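Local coordinates for protein ATP phosphoribosyltransferase regulatory subunit (Bacillus halodurans, PDB 3OD1) that is probably required for the first step of histidine biosynthesis, as the regulatory partner of HisG in ATP phosphoribosyltransferase, and may allow feedback control by histidine, at residues L174-V179 / Q183-L188; E202-L207 / R216-L221. All blocks are in the same frame, centred on the assembly; numbering follows the deposited sequence.

Interaction 1. Residues L174-V179 / Q183-L188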
ATOM      1  N   LEU B 174       8.531 -41.283   1.281  1.00 43.79           N
ATOM      2  CA  LEU B 174       9.719 -41.929   1.819  1.00 50.74           C
ATOM      3  C   LEU B 174       9.613 -42.145   3.324  1.00 55.97           C
ATOM      4  O   LEU B 174       9.824 -43.256   3.813  1.00 57.34           O
ATOM      5  CB  LEU B 174      10.977 -41.120   1.502  1.00 45.45           C
ATOM      6  CG  LEU B 174      12.277 -41.692   2.082  1.00 45.42           C
ATOM      7  CD1 LEU B 174      12.526 -43.145   1.609  1.00 41.99           C
ATOM      8  CD2 LEU B 174      13.464 -40.793   1.748  1.00 47.26           C
ATOM      9  N   LEU B 175       9.295 -41.081   4.056  1.00 41.71           N
ATOM     10  CA  LEU B 175       9.159 -41.180   5.504  1.00 42.80           C
ATOM     11  C   LEU B 175       8.151 -42.268   5.895  1.00 50.21           C
ATOM     12  O   LEU B 175       8.477 -43.168   6.668  1.00 54.92           O
ATOM     13  CB  LEU B 175       8.759 -39.830   6.100  1.00 43.56           C
ATOM     14  CG  LEU B 175       9.952 -38.972   6.538  1.00 45.12           C
ATOM     15  CD1 LEU B 175      11.188 -39.261   5.674  1.00 45.51           C
ATOM     16  CD2 LEU B 175       9.589 -37.500   6.564  1.00 39.15           C
HETATM   17  N   MSE B 176       6.937 -42.183   5.352  1.00 53.03           N
HETATM   18  CA  MSE B 176       5.899 -43.184   5.619  1.00 58.97           C
HETATM   19  C   MSE B 176       6.363 -44.595   5.302  1.00 68.37           C
HETATM   20  O   MSE B 176       6.248 -45.505   6.133  1.00 63.76           O
HETATM   21  CB  MSE B 176       4.633 -42.899   4.815  1.00 58.13           C
HETATM   22  CG  MSE B 176       3.744 -41.847   5.433  1.00 65.10           C
HETATM   23 SE   MSE B 176       3.177 -42.289   7.247  0.67 87.67          SE
HETATM   24  CE  MSE B 176       2.675 -40.488   7.785  1.00112.27           C
ATOM     25  N   ASP B 177       6.875 -44.790   4.095  1.00 65.34           N
ATOM     26  CA  ASP B 177       7.202 -46.141   3.682  1.00 64.34           C
ATOM     27  C   ASP B 177       8.199 -46.779   4.639  1.00 65.01           C
ATOM     28  O   ASP B 177       8.255 -48.007   4.754  1.00 55.51           O
ATOM     29  CB  ASP B 177       7.735 -46.182   2.257  1.00 56.71           C
ATOM     30  CG  ASP B 177       7.722 -47.581   1.695  1.00 58.78           C
ATOM     31  OD1 ASP B 177       6.621 -48.163   1.600  1.00 56.30           O
ATOM     32  OD2 ASP B 177       8.804 -48.097   1.365  1.00 51.60           O
ATOM     33  N   VAL B 178       8.968 -45.946   5.338  1.00 57.02           N
ATOM     34  CA  VAL B 178       9.976 -46.459   6.259  1.00 59.82           C
ATOM     35  C   VAL B 178       9.494 -46.603   7.702  1.00 61.85           C
ATOM     36  O   VAL B 178       9.758 -47.617   8.347  1.00 62.50           O
ATOM     37  CB  VAL B 178      11.247 -45.605   6.245  1.00 58.77           C
ATOM     38  CG1 VAL B 178      12.183 -46.051   7.359  1.00 59.86           C
ATOM     39  CG2 VAL B 178      11.929 -45.684   4.874  1.00 53.91           C
ATOM     40  N   VAL B 179       8.795 -45.597   8.216  1.00 56.38           N
ATOM     41  CA  VAL B 179       8.382 -45.636   9.617  1.00 67.75           C
ATOM     42  C   VAL B 179       6.926 -46.078   9.810  1.00 76.15           C
ATOM     43  O   VAL B 179       6.520 -46.428  10.918  1.00 77.77           O
ATOM     44  CB  VAL B 179       8.665 -44.299  10.347  1.00 65.01           C
ATOM     45  CG1 VAL B 179      10.149 -43.960  10.263  1.00 68.37           C
ATOM     46  CG2 VAL B 179       7.818 -43.176   9.777  1.00 60.35           C
ATOM     47  N   GLN B 183       2.762 -40.546  13.218  1.00 75.32           N
ATOM     48  CA  GLN B 183       3.408 -39.868  14.334  1.00 77.67           C
ATOM     49  C   GLN B 183       4.922 -39.965  14.215  1.00 68.24           C
ATOM     50  O   GLN B 183       5.635 -38.993  14.464  1.00 67.46           O
ATOM     51  CB  GLN B 183       2.938 -40.453  15.668  1.00 89.34           C
ATOM     52  CG  GLN B 183       1.517 -41.006  15.644  1.00102.62           C
ATOM     53  CD  GLN B 183       0.526 -40.068  14.972  1.00108.49           C
ATOM     54  OE1 GLN B 183       0.653 -38.845  15.048  1.00110.84           O
ATOM     55  NE2 GLN B 183      -0.472 -40.646  14.308  1.00109.71           N
ATOM     56  N   ARG B 184       5.406 -41.143  13.834  1.00 62.54           N
ATOM     57  CA  ARG B 184       6.835 -41.353  13.630  1.00 63.26           C
ATOM     58  C   ARG B 184       7.325 -40.485  12.469  1.00 63.07           C
ATOM     59  O   ARG B 184       8.418 -39.921  12.518  1.00 55.95           O
ATOM     60  CB  ARG B 184       7.140 -42.830  13.356  1.00 66.54           C
ATOM     61  CG  ARG B 184       6.640 -43.798  14.431  1.00 75.09           C
ATOM     62  CD  ARG B 184       6.947 -45.261  14.074  1.00 82.13           C
ATOM     63  NE  ARG B 184       8.341 -45.624  14.340  1.00 87.17           N
ATOM     64  CZ  ARG B 184       8.994 -46.616  13.735  1.00 87.40           C
ATOM     65  NH1 ARG B 184      10.260 -46.871  14.049  1.00 80.90           N
ATOM     66  NH2 ARG B 184       8.387 -47.353  12.812  1.00 88.29           N
ATOM     67  N   ALA B 185       6.506 -40.387  11.425  1.00 60.44           N
ATOM     68  CA  ALA B 185       6.855 -39.601  10.254  1.00 57.29           C
ATOM     69  C   ALA B 185       6.919 -38.119  10.608  1.00 50.00           C
ATOM     70  O   ALA B 185       7.855 -37.424  10.207  1.00 53.29           O
ATOM     71  CB  ALA B 185       5.864 -39.848   9.130  1.00 59.16           C
ATOM     72  N   ASP B 186       5.929 -37.637  11.360  1.00 50.26           N
ATOM     73  CA  ASP B 186       5.914 -36.248  11.829  1.00 52.25           C
ATOM     74  C   ASP B 186       7.225 -35.875  12.524  1.00 54.45           C
ATOM     75  O   ASP B 186       7.811 -34.831  12.245  1.00 51.87           O
ATOM     76  CB  ASP B 186       4.755 -36.004  12.798  1.00 66.73           C
ATOM     77  CG  ASP B 186       3.416 -35.857  12.094  1.00 84.30           C
ATOM     78  OD1 ASP B 186       3.364 -36.027  10.857  1.00 93.79           O
ATOM     79  OD2 ASP B 186       2.411 -35.573  12.782  1.00 83.57           O
ATOM     80  N   ARG B 187       7.674 -36.740  13.428  1.00 54.42           N
ATOM     81  CA  ARG B 187       8.868 -36.496  14.231  1.00 61.10           C
ATOM     82  C   ARG B 187      10.088 -36.267  13.344  1.00 53.96           C
ATOM     83  O   ARG B 187      10.925 -35.398  13.626  1.00 46.54           O
ATOM     84  CB  ARG B 187       9.114 -37.672  15.187  1.00 73.64           C
ATOM     85  CG  ARG B 187       9.694 -37.268  16.539  1.00 86.27           C
ATOM     86  CD  ARG B 187       9.507 -38.361  17.590  1.00 94.71           C
ATOM     87  NE  ARG B 187       9.644 -37.837  18.950  1.00102.00           N
ATOM     88  CZ  ARG B 187      10.400 -38.385  19.899  1.00106.20           C
ATOM     89  NH1 ARG B 187      11.096 -39.486  19.645  1.00105.31           N
ATOM     90  NH2 ARG B 187      10.459 -37.832  21.105  1.00106.36           N
ATOM     91  N   LEU B 188      10.180 -37.052  12.275  1.00 47.43           N
ATOM     92  CA  LEU B 188      11.236 -36.890  11.277  1.00 46.93           C
ATOM     93  C   LEU B 188      11.068 -35.593  10.475  1.00 47.64           C
ATOM     94  O   LEU B 188      12.029 -34.850  10.286  1.00 48.15           O
ATOM     95  CB  LEU B 188      11.286 -38.100  10.335  1.00 41.13           C
ATOM     96  CG  LEU B 188      12.077 -39.313  10.836  1.00 54.07           C
ATOM     97  CD1 LEU B 188      11.781 -40.565  10.001  1.00 58.87           C
ATOM     98  CD2 LEU B 188      13.567 -39.008  10.850  1.00 55.25           C
TER
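Val179 and Ala185 meet at the centre of a splayed helical (alpha-alpha) hairpin, in which helix 168-179 ends and helix 182-193 sets off after a very short connection. The two short segments approach to 8.9 Å between axes, with their N-to-C directions 130° apart, so the arms splay rather than lie strictly antiparallel. The tight part is apolar. The small side chain of Ala185 lets the helices come close: its CA lies 5.5 Å from the CA of Leu175. Val179 spreads both branches over the second helix, CG2 resting against the backbone N of Ala185 at 3.5 Å and against CB of Arg184, while CG1 meets CD1 of Leu188. Val179 CG1 lies beside the backbone N (chi1 -58°), which leaves CG2 between N and the carbonyl carbon, where it meets Ala185 and Arg184. Farther from the turn, Leu175 crosses Leu188 at a slant, CG to CB at 4.1 Å, and Leu217 of helix 211-220 touches both leucines. Partly exposed long chains border this core at two different edges. Met176, a selenomethionine, starts out away from the second helix but bends at chi2, packing CE 3.5 Å from CB of Ala185. The looser rim is Arg184, which folds back at chi3 and sets one guanidinium face over CB of Val179, off-centre toward the rim. Its NH2 donates to the carbonyl O of Val179; the bond is 2.8 Å long but bent, with an N-H...O angle of 134° and the oxygen lying out of the guanidinium plane.

Interaction 2. Residues E202-L207 / R216-L221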
ATOM      1  N   GLU B 202      20.720 -38.190  14.452  1.00 71.77           N
ATOM      2  CA  GLU B 202      20.716 -38.780  15.784  1.00 80.65           C
ATOM      3  C   GLU B 202      19.423 -39.559  16.010  1.00 78.07           C
ATOM      4  O   GLU B 202      19.438 -40.664  16.549  1.00 80.03           O
ATOM      5  CB  GLU B 202      20.869 -37.691  16.849  1.00 90.02           C
ATOM      6  CG  GLU B 202      21.411 -38.186  18.183  1.00103.13           C
ATOM      7  CD  GLU B 202      22.910 -38.456  18.147  1.00112.73           C
ATOM      8  OE1 GLU B 202      23.365 -39.401  18.831  1.00111.97           O
ATOM      9  OE2 GLU B 202      23.634 -37.724  17.434  1.00116.14           O
ATOM     10  N   HIS B 203      18.309 -38.975  15.583  1.00 70.36           N
ATOM     11  CA  HIS B 203      16.998 -39.578  15.775  1.00 66.96           C
ATOM     12  C   HIS B 203      16.835 -40.863  14.973  1.00 71.29           C
ATOM     13  O   HIS B 203      16.246 -41.837  15.449  1.00 75.09           O
ATOM     14  CB  HIS B 203      15.895 -38.592  15.394  1.00 67.52           C
ATOM     15  CG  HIS B 203      14.519 -39.085  15.708  1.00 74.17           C
ATOM     16  ND1 HIS B 203      13.573 -39.329  14.734  1.00 73.83           N
ATOM     17  CD2 HIS B 203      13.931 -39.396  16.888  1.00 72.82           C
ATOM     18  CE1 HIS B 203      12.461 -39.757  15.302  1.00 75.38           C
ATOM     19  NE2 HIS B 203      12.652 -39.808  16.609  1.00 74.67           N
ATOM     20  N   VAL B 204      17.353 -40.859  13.751  1.00 64.78           N
ATOM     21  CA  VAL B 204      17.235 -42.016  12.875  1.00 67.01           C
ATOM     22  C   VAL B 204      17.992 -43.207  13.457  1.00 69.44           C
ATOM     23  O   VAL B 204      17.521 -44.342  13.406  1.00 64.10           O
ATOM     24  CB  VAL B 204      17.751 -41.700  11.454  1.00 63.29           C
ATOM     25  CG1 VAL B 204      17.702 -42.935  10.581  1.00 59.04           C
ATOM     26  CG2 VAL B 204      16.927 -40.584  10.831  1.00 57.79           C
ATOM     27  N   LYS B 205      19.166 -42.942  14.019  1.00 73.61           N
ATOM     28  CA  LYS B 205      19.975 -43.999  14.610  1.00 79.06           C
ATOM     29  C   LYS B 205      19.361 -44.525  15.905  1.00 80.68           C
ATOM     30  O   LYS B 205      19.650 -45.645  16.321  1.00 81.97           O
ATOM     31  CB  LYS B 205      21.411 -43.521  14.837  1.00 81.95           C
ATOM     32  CG  LYS B 205      22.149 -43.207  13.550  1.00 86.88           C
ATOM     33  CD  LYS B 205      23.652 -43.141  13.762  1.00 94.63           C
ATOM     34  CE  LYS B 205      24.380 -42.933  12.440  1.00 98.54           C
ATOM     35  NZ  LYS B 205      25.857 -43.083  12.574  1.00100.90           N
ATOM     36  N   SER B 206      18.504 -43.721  16.532  1.00 80.23           N
ATOM     37  CA  SER B 206      17.824 -44.144  17.753  1.00 76.26           C
ATOM     38  C   SER B 206      16.636 -45.050  17.444  1.00 83.90           C
ATOM     39  O   SER B 206      16.262 -45.895  18.257  1.00 86.39           O
ATOM     40  CB  SER B 206      17.360 -42.940  18.576  1.00 67.99           C
ATOM     41  OG  SER B 206      16.232 -42.299  17.992  1.00 64.91           O
ATOM     42  N   LEU B 207      16.053 -44.873  16.262  1.00 83.16           N
ATOM     43  CA  LEU B 207      14.853 -45.616  15.884  1.00 80.99           C
ATOM     44  C   LEU B 207      15.097 -47.113  15.786  1.00 77.78           C
ATOM     45  O   LEU B 207      16.214 -47.561  15.534  1.00 73.52           O
ATOM     46  CB  LEU B 207      14.295 -45.103  14.558  1.00 75.84           C
ATOM     47  CG  LEU B 207      13.638 -43.724  14.579  1.00 69.95           C
ATOM     48  CD1 LEU B 207      13.164 -43.379  13.187  1.00 64.16           C
ATOM     49  CD2 LEU B 207      12.480 -43.694  15.568  1.00 71.54           C
ATOM     50  N   ARG B 216      18.238 -45.413   3.984  1.00 59.35           N
ATOM     51  CA  ARG B 216      17.297 -44.701   3.137  1.00 56.96           C
ATOM     52  C   ARG B 216      17.012 -43.334   3.754  1.00 58.58           C
ATOM     53  O   ARG B 216      17.256 -42.305   3.128  1.00 54.40           O
ATOM     54  CB  ARG B 216      16.004 -45.503   2.951  1.00 56.87           C
ATOM     55  CG  ARG B 216      16.189 -46.848   2.236  1.00 59.76           C
ATOM     56  CD  ARG B 216      14.946 -47.228   1.430  1.00 63.60           C
ATOM     57  NE  ARG B 216      13.874 -47.751   2.273  1.00 68.44           N
ATOM     58  CZ  ARG B 216      12.572 -47.626   2.018  1.00 72.04           C
ATOM     59  NH1 ARG B 216      11.687 -48.148   2.856  1.00 76.13           N
ATOM     60  NH2 ARG B 216      12.146 -46.974   0.940  1.00 66.99           N
ATOM     61  N   LEU B 217      16.514 -43.329   4.988  1.00 59.50           N
ATOM     62  CA  LEU B 217      16.220 -42.082   5.683  1.00 59.25           C
ATOM     63  C   LEU B 217      17.437 -41.164   5.679  1.00 62.33           C
ATOM     64  O   LEU B 217      17.319 -39.948   5.492  1.00 54.92           O
ATOM     65  CB  LEU B 217      15.765 -42.356   7.118  1.00 58.19           C
ATOM     66  CG  LEU B 217      14.402 -43.043   7.249  1.00 55.32           C
ATOM     67  CD1 LEU B 217      14.020 -43.236   8.703  1.00 56.51           C
ATOM     68  CD2 LEU B 217      13.345 -42.240   6.531  1.00 48.78           C
HETATM   69  N   MSE B 218      18.604 -41.768   5.866  1.00 63.16           N
HETATM   70  CA  MSE B 218      19.866 -41.044   5.942  1.00 62.70           C
HETATM   71  C   MSE B 218      20.228 -40.386   4.609  1.00 59.49           C
HETATM   72  O   MSE B 218      20.660 -39.220   4.567  1.00 58.48           O
HETATM   73  CB  MSE B 218      20.980 -42.007   6.376  1.00 65.13           C
HETATM   74  CG  MSE B 218      21.975 -41.409   7.343  1.00 68.16           C
HETATM   75 SE   MSE B 218      21.120 -40.811   8.982  0.61 65.35          SE
HETATM   76  CE  MSE B 218      21.876 -42.112  10.217  1.00 61.77           C
ATOM     77  N   ASN B 219      20.042 -41.132   3.523  1.00 55.67           N
ATOM     78  CA  ASN B 219      20.420 -40.659   2.195  1.00 58.10           C
ATOM     79  C   ASN B 219      19.529 -39.537   1.657  1.00 53.35           C
ATOM     80  O   ASN B 219      19.904 -38.835   0.718  1.00 56.17           O
ATOM     81  CB  ASN B 219      20.499 -41.826   1.204  1.00 66.29           C
ATOM     82  CG  ASN B 219      21.770 -42.644   1.374  1.00 76.14           C
ATOM     83  OD1 ASN B 219      22.852 -42.091   1.580  1.00 77.90           O
ATOM     84  ND2 ASN B 219      21.643 -43.965   1.293  1.00 78.11           N
ATOM     85  N   LEU B 220      18.353 -39.370   2.256  1.00 48.31           N
ATOM     86  CA  LEU B 220      17.473 -38.252   1.914  1.00 47.12           C
ATOM     87  C   LEU B 220      18.231 -36.943   2.029  1.00 45.87           C
ATOM     88  O   LEU B 220      18.146 -36.097   1.150  1.00 47.00           O
ATOM     89  CB  LEU B 220      16.260 -38.215   2.843  1.00 45.67           C
ATOM     90  CG  LEU B 220      15.374 -36.969   2.767  1.00 46.39           C
ATOM     91  CD1 LEU B 220      14.868 -36.744   1.343  1.00 42.06           C
ATOM     92  CD2 LEU B 220      14.221 -37.125   3.741  1.00 42.01           C
ATOM     93  N   LEU B 221      18.978 -36.793   3.119  1.00 53.02           N
ATOM     94  CA  LEU B 221      19.741 -35.575   3.401  1.00 48.77           C
ATOM     95  C   LEU B 221      20.756 -35.231   2.314  1.00 45.47           C
ATOM     96  O   LEU B 221      21.177 -34.082   2.186  1.00 49.65           O
ATOM     97  CB  LEU B 221      20.463 -35.715   4.737  1.00 53.21           C
ATOM     98  CG  LEU B 221      19.834 -35.033   5.950  1.00 60.16           C
ATOM     99  CD1 LEU B 221      18.313 -35.053   5.884  1.00 57.96           C
ATOM    100  CD2 LEU B 221      20.347 -35.673   7.234  1.00 51.16           C
TER
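Helices 197-206 and 211-220 form an almost exactly antiparallel helical hairpin: the axes of the short segments run 173° apart in direction and approach no closer than 10.3 Å. Val204 and Leu217 are the nearest residues across it, CA to CA 7.3 Å, and no hydrogen bond joins the two segments. The packing is therefore carried by a few apolar side chains and the methylenes of Lys205. On the buried side Val204 turns CG1 toward the partner helix, where it meets CB of Leu217 at 4.0 Å and CD1 of the same leucine only slightly farther off. This branch of Val204 stands opposite the backbone N (chi1 176°), with CG2 next to that N instead. Leu188 of helix 182-193 touches both Val204 and Leu217, adding a third helix to this small core. Toward the surface, Met218, also selenomethionine, reaches over from the second helix. Two bends, at chi2 and chi3, bring its CE across the extended chain of Lys205 at about a right angle, so that the methyl lies against the lysine methylenes, 3.5 Å from CG. The same methyl also approaches CG1 of Val204 at 4.3 Å, linking the exposed lysine to the buried valine. Within segment 202-207, Ser206 OG donates to the carbonyl O of His203 at 2.6 Å, and Leu207 CG lies over one face of the His203 ring, off-centre toward the rim. The closest approach between the segments is CE of Lys205 to CE of Met218, tight for two carbons at 3.4 Å.

Overall arrangement
Interactions 1 and 2 follow one another along the chain, the first closing before the second opens, and their centres lie about 10 Å apart. They pair four successive helices, 168-179 with 182-193 and 197-206 with 211-220, into one helical cluster on the same side of the chain's centre. Helix 168-179 directly follows strand 162-167 of the large mixed sheet, which is consistent with a helical region appended to the class-II synthetase-like core. The hairpins are joined by the salt bridge of Asp177 with Arg216, and by packing of Val178 on Leu217. No other chain of the assembly touches any of the four segments.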